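Local coordinates for TqaA (Penicillium aethiopicum, PDB 5DLK), which probably macrocyclises and releases a nonribosomal peptide held on phosphopantetheine, this chain being the terminal condensation-like domain of a fungal synthetase, at residues A[67-73]-A[170-176]. Residues are numbered along the deposited sequence; the frame is centred on the assembly and turned at random.
Sequences FHSYNWT and VVLTIQI
H68, Y70 and W72 each exchange two backbone hydrogen bonds with I176, I174 and L172 respectively, joining strands 67-73 and 170-176 as antiparallel neighbours. The bonds of the W72 pair are both close to straight, whereas I176 N reaches H68 O at a more bent 141°. On the other edge of strand 67-73, F67, S69, N71 and T73 make backbone bonds to strand 407-415.

On the face carrying S69, N71, T173 and Q175, polar groups are linked by one direct bond and a shared water. S69 OG, turned anti to its own backbone nitrogen (chi1 -179°), donates to N71 OD1 at 2.6 Å, on a lone pair in the carbonyl plane. Water 2 donates to S69 OG, accepts from Q175 NE2 at 2.9 Å and hydrogen-bonds T173 OG1. Q175 NE2 has a second acceptor in D144 of helix 132-144. Q175 OE1 lies 3.3 Å from F67 CZ, at the ring edge near its plane, with amide and ring planes 79° apart. An alanine in place of F67 would probably open a gap beside Q175 OE1 and deprive W140 of its ring partner.

The other face sets the rings of H68, Y70 and W72 against aliphatic I174 and I176: I176 CG2 touches Y70 CE2 at 3.7 Å, and I174 CD1 lies at the edge of the W72 indole. F190 meets the Y70 and W72 rings edge-to-face. Water 1 donates to I176 O and hydrogen-bonds H68 ND1 at 2.7 Å, giving that carbonyl a second donor beside H68 N. The Y70 side chain lies about 7 Å from G183, which binds phosphopantetheine when present.

Six backbone bonds thus satisfy the facing N-H and C=O groups of two inner strands of the condensation-domain sheet, fixing their register, while water 2 and D144 serve buried side-chain polar atoms.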
ATOM      1  N   PHE A  67       9.400   2.319   2.751  1.00 19.16           N
ATOM      2  CA  PHE A  67      10.305   2.912   1.771  1.00 18.47           C
ATOM      3  C   PHE A  67      10.918   1.783   0.956  1.00 19.40           C
ATOM      4  O   PHE A  67      11.383   0.787   1.518  1.00 20.41           O
ATOM      5  CB  PHE A  67      11.352   3.729   2.522  1.00 20.33           C
ATOM      6  CG  PHE A  67      12.264   4.555   1.653  1.00 18.82           C
ATOM      7  CD1 PHE A  67      11.756   5.454   0.723  1.00 23.10           C
ATOM      8  CD2 PHE A  67      13.642   4.486   1.848  1.00 23.55           C
ATOM      9  CE1 PHE A  67      12.633   6.252  -0.051  1.00 21.35           C
ATOM     10  CE2 PHE A  67      14.521   5.266   1.085  1.00 26.41           C
ATOM     11  CZ  PHE A  67      14.010   6.144   0.133  1.00 23.27           C
ATOM     12  N   HIS A  68      10.863   1.908  -0.363  1.00 18.72           N
ATOM     13  CA  HIS A  68      11.318   0.850  -1.255  1.00 17.97           C
ATOM     14  C   HIS A  68      12.372   1.354  -2.219  1.00 19.97           C
ATOM     15  O   HIS A  68      12.353   2.519  -2.615  1.00 19.63           O
ATOM     16  CB  HIS A  68      10.165   0.290  -2.083  1.00 19.38           C
ATOM     17  CG  HIS A  68       9.286  -0.660  -1.327  1.00 23.36           C
ATOM     18  ND1 HIS A  68       8.520  -0.268  -0.252  1.00 23.33           N
ATOM     19  CD2 HIS A  68       9.067  -1.985  -1.488  1.00 24.29           C
ATOM     20  CE1 HIS A  68       7.864  -1.317   0.221  1.00 24.20           C
ATOM     21  NE2 HIS A  68       8.167  -2.368  -0.520  1.00 23.11           N
ATOM     22  N   SER A  69      13.274   0.453  -2.588  1.00 21.81           N
ATOM     23  CA  SER A  69      14.154   0.652  -3.736  1.00 22.10           C
ATOM     24  C   SER A  69      13.818  -0.431  -4.741  1.00 19.44           C
ATOM     25  O   SER A  69      14.075  -1.612  -4.488  1.00 22.38           O
ATOM     26  CB  SER A  69      15.628   0.565  -3.328  1.00 24.30           C
ATOM     27  OG  SER A  69      16.462   0.791  -4.459  1.00 23.59           O
ATOM     28  N   TYR A  70      13.244  -0.040  -5.875  1.00 21.96           N
ATOM     29  CA  TYR A  70      12.931  -0.989  -6.928  1.00 17.48           C
ATOM     30  C   TYR A  70      14.117  -1.044  -7.899  1.00 22.02           C
ATOM     31  O   TYR A  70      14.458  -0.041  -8.517  1.00 22.50           O
ATOM     32  CB  TYR A  70      11.647  -0.602  -7.650  1.00 21.15           C
ATOM     33  CG  TYR A  70      10.418  -0.829  -6.791  1.00 20.99           C
ATOM     34  CD1 TYR A  70      10.063  -2.114  -6.405  1.00 24.42           C
ATOM     35  CD2 TYR A  70       9.626   0.233  -6.366  1.00 21.78           C
ATOM     36  CE1 TYR A  70       8.950  -2.340  -5.613  1.00 25.59           C
ATOM     37  CE2 TYR A  70       8.498   0.014  -5.573  1.00 25.26           C
ATOM     38  CZ  TYR A  70       8.174  -1.281  -5.204  1.00 23.33           C
ATOM     39  OH  TYR A  70       7.056  -1.541  -4.424  1.00 25.05           O
ATOM     40  N   ASN A  71      14.713  -2.224  -8.014  1.00 21.11           N
ATOM     41  CA  ASN A  71      16.041  -2.368  -8.624  1.00 22.41           C
ATOM     42  C   ASN A  71      15.998  -3.174  -9.910  1.00 24.79           C
ATOM     43  O   ASN A  71      15.507  -4.299  -9.930  1.00 27.74           O
ATOM     44  CB  ASN A  71      16.993  -3.043  -7.650  1.00 22.95           C
ATOM     45  CG  ASN A  71      17.036  -2.353  -6.317  1.00 21.26           C
ATOM     46  OD1 ASN A  71      16.835  -1.141  -6.230  1.00 23.06           O
ATOM     47  ND2 ASN A  71      17.290  -3.121  -5.259  1.00 22.90           N
ATOM     48  N   TRP A  72      16.536  -2.600 -10.979  1.00 27.38           N
ATOM     49  CA  TRP A  72      16.525  -3.256 -12.272  1.00 23.78           C
ATOM     50  C   TRP A  72      17.948  -3.502 -12.753  1.00 29.50           C
ATOM     51  O   TRP A  72      18.663  -2.554 -13.046  1.00 24.20           O
ATOM     52  CB  TRP A  72      15.775  -2.406 -13.281  1.00 26.59           C
ATOM     53  CG  TRP A  72      14.333  -2.213 -12.909  1.00 27.36           C
ATOM     54  CD1 TRP A  72      13.770  -1.113 -12.321  1.00 28.02           C
ATOM     55  CD2 TRP A  72      13.289  -3.168 -13.070  1.00 28.94           C
ATOM     56  NE1 TRP A  72      12.421  -1.323 -12.126  1.00 28.38           N
ATOM     57  CE2 TRP A  72      12.103  -2.580 -12.578  1.00 28.69           C
ATOM     58  CE3 TRP A  72      13.235  -4.467 -13.593  1.00 26.84           C
ATOM     59  CZ2 TRP A  72      10.880  -3.241 -12.607  1.00 28.52           C
ATOM     60  CZ3 TRP A  72      12.015  -5.123 -13.612  1.00 30.47           C
ATOM     61  CH2 TRP A  72      10.857  -4.509 -13.117  1.00 29.92           C
ATOM     62  N   THR A  73      18.348  -4.765 -12.832  1.00 26.46           N
ATOM     63  CA  THR A  73      19.680  -5.105 -13.330  1.00 28.60           C
ATOM     64  C   THR A  73      19.577  -5.323 -14.833  1.00 29.52           C
ATOM     65  O   THR A  73      18.880  -6.227 -15.289  1.00 29.02           O
ATOM     66  CB  THR A  73      20.251  -6.360 -12.652  1.00 27.30           C
ATOM     67  OG1 THR A  73      20.258  -6.180 -11.233  1.00 27.71           O
ATOM     68  CG2 THR A  73      21.688  -6.626 -13.124  1.00 26.80           C
ATOM     69  N   VAL A 170      24.472  -2.796 -15.679  1.00 27.80           N
ATOM     70  CA  VAL A 170      24.042  -1.557 -15.054  1.00 26.23           C
ATOM     71  C   VAL A 170      22.874  -1.869 -14.100  1.00 26.69           C
ATOM     72  O   VAL A 170      22.077  -2.744 -14.393  1.00 28.04           O
ATOM     73  CB  VAL A 170      23.625  -0.543 -16.142  1.00 32.19           C
ATOM     74  CG1 VAL A 170      22.628   0.448 -15.636  1.00 33.51           C
ATOM     75  CG2 VAL A 170      24.852   0.156 -16.744  1.00 28.97           C
ATOM     76  N   VAL A 171      22.806  -1.196 -12.953  1.00 25.77           N
ATOM     77  CA  VAL A 171      21.608  -1.301 -12.100  1.00 25.18           C
ATOM     78  C   VAL A 171      20.939   0.063 -12.015  1.00 25.51           C
ATOM     79  O   VAL A 171      21.583   1.055 -11.689  1.00 23.54           O
ATOM     80  CB  VAL A 171      21.934  -1.818 -10.676  1.00 22.43           C
ATOM     81  CG1 VAL A 171      20.653  -1.834  -9.792  1.00 25.52           C
ATOM     82  CG2 VAL A 171      22.541  -3.214 -10.738  1.00 26.33           C
ATOM     83  N   LEU A 172      19.644   0.097 -12.328  1.00 23.32           N
ATOM     84  CA  LEU A 172      18.844   1.301 -12.178  1.00 23.85           C
ATOM     85  C   LEU A 172      17.976   1.117 -10.949  1.00 21.81           C
ATOM     86  O   LEU A 172      17.323   0.086 -10.843  1.00 22.11           O
ATOM     87  CB  LEU A 172      17.972   1.525 -13.407  1.00 25.24           C
ATOM     88  CG  LEU A 172      16.828   2.534 -13.282  1.00 24.75           C
ATOM     89  CD1 LEU A 172      17.360   3.948 -13.216  1.00 25.21           C
ATOM     90  CD2 LEU A 172      15.870   2.353 -14.442  1.00 30.61           C
ATOM     91  N   THR A 173      17.988   2.070 -10.015  1.00 23.72           N
ATOM     92  CA  THR A 173      17.052   1.977  -8.886  1.00 24.02           C
ATOM     93  C   THR A 173      16.115   3.182  -8.797  1.00 24.52           C
ATOM     94  O   THR A 173      16.450   4.316  -9.166  1.00 22.38           O
ATOM     95  CB  THR A 173      17.785   1.790  -7.532  1.00 20.77           C
ATOM     96  OG1 THR A 173      18.229   3.049  -7.017  1.00 26.61           O
ATOM     97  CG2 THR A 173      18.987   0.837  -7.689  1.00 21.47           C
ATOM     98  N   ILE A 174      14.908   2.900  -8.319  1.00 22.04           N
ATOM     99  CA  ILE A 174      13.887   3.905  -8.126  1.00 20.35           C
ATOM    100  C   ILE A 174      13.485   3.842  -6.661  1.00 22.17           C
ATOM    101  O   ILE A 174      12.978   2.817  -6.221  1.00 22.02           O
ATOM    102  CB  ILE A 174      12.668   3.632  -9.040  1.00 27.66           C
ATOM    103  CG1 ILE A 174      13.150   3.253 -10.449  1.00 27.63           C
ATOM    104  CG2 ILE A 174      11.696   4.805  -9.034  1.00 27.31           C
ATOM    105  CD1 ILE A 174      12.054   2.756 -11.389  1.00 32.77           C
ATOM    106  N   GLN A 175      13.751   4.902  -5.904  1.00 21.96           N
ATOM    107  CA  GLN A 175      13.360   4.942  -4.499  1.00 21.07           C
ATOM    108  C   GLN A 175      12.007   5.624  -4.395  1.00 21.16           C
ATOM    109  O   GLN A 175      11.687   6.501  -5.189  1.00 18.07           O
ATOM    110  CB  GLN A 175      14.410   5.653  -3.648  1.00 22.44           C
ATOM    111  CG  GLN A 175      15.691   4.846  -3.526  1.00 22.54           C
ATOM    112  CD  GLN A 175      16.718   5.501  -2.639  1.00 21.72           C
ATOM    113  OE1 GLN A 175      16.478   6.564  -2.061  1.00 23.34           O
ATOM    114  NE2 GLN A 175      17.880   4.867  -2.527  1.00 22.72           N
ATOM    115  N   ILE A 176      11.195   5.194  -3.434  1.00 19.57           N
ATOM    116  CA  ILE A 176       9.825   5.684  -3.375  1.00 20.21           C
ATOM    117  C   ILE A 176       9.202   5.324  -2.017  1.00 19.52           C
ATOM    118  O   ILE A 176       9.463   4.258  -1.451  1.00 18.15           O
ATOM    119  CB  ILE A 176       8.979   5.117  -4.564  1.00 19.33           C
ATOM    120  CG1 ILE A 176       7.565   5.720  -4.598  1.00 17.99           C
ATOM    121  CG2 ILE A 176       8.965   3.589  -4.570  1.00 18.18           C
ATOM    122  CD1 ILE A 176       6.788   5.384  -5.879  1.00 21.47           C
TER
HETATM  123  O   HOH W   1       7.608   2.286  -0.469  1.00 20.10           O
HETATM  124  O   HOH W   2      18.477   2.624  -4.272  1.00 26.25           O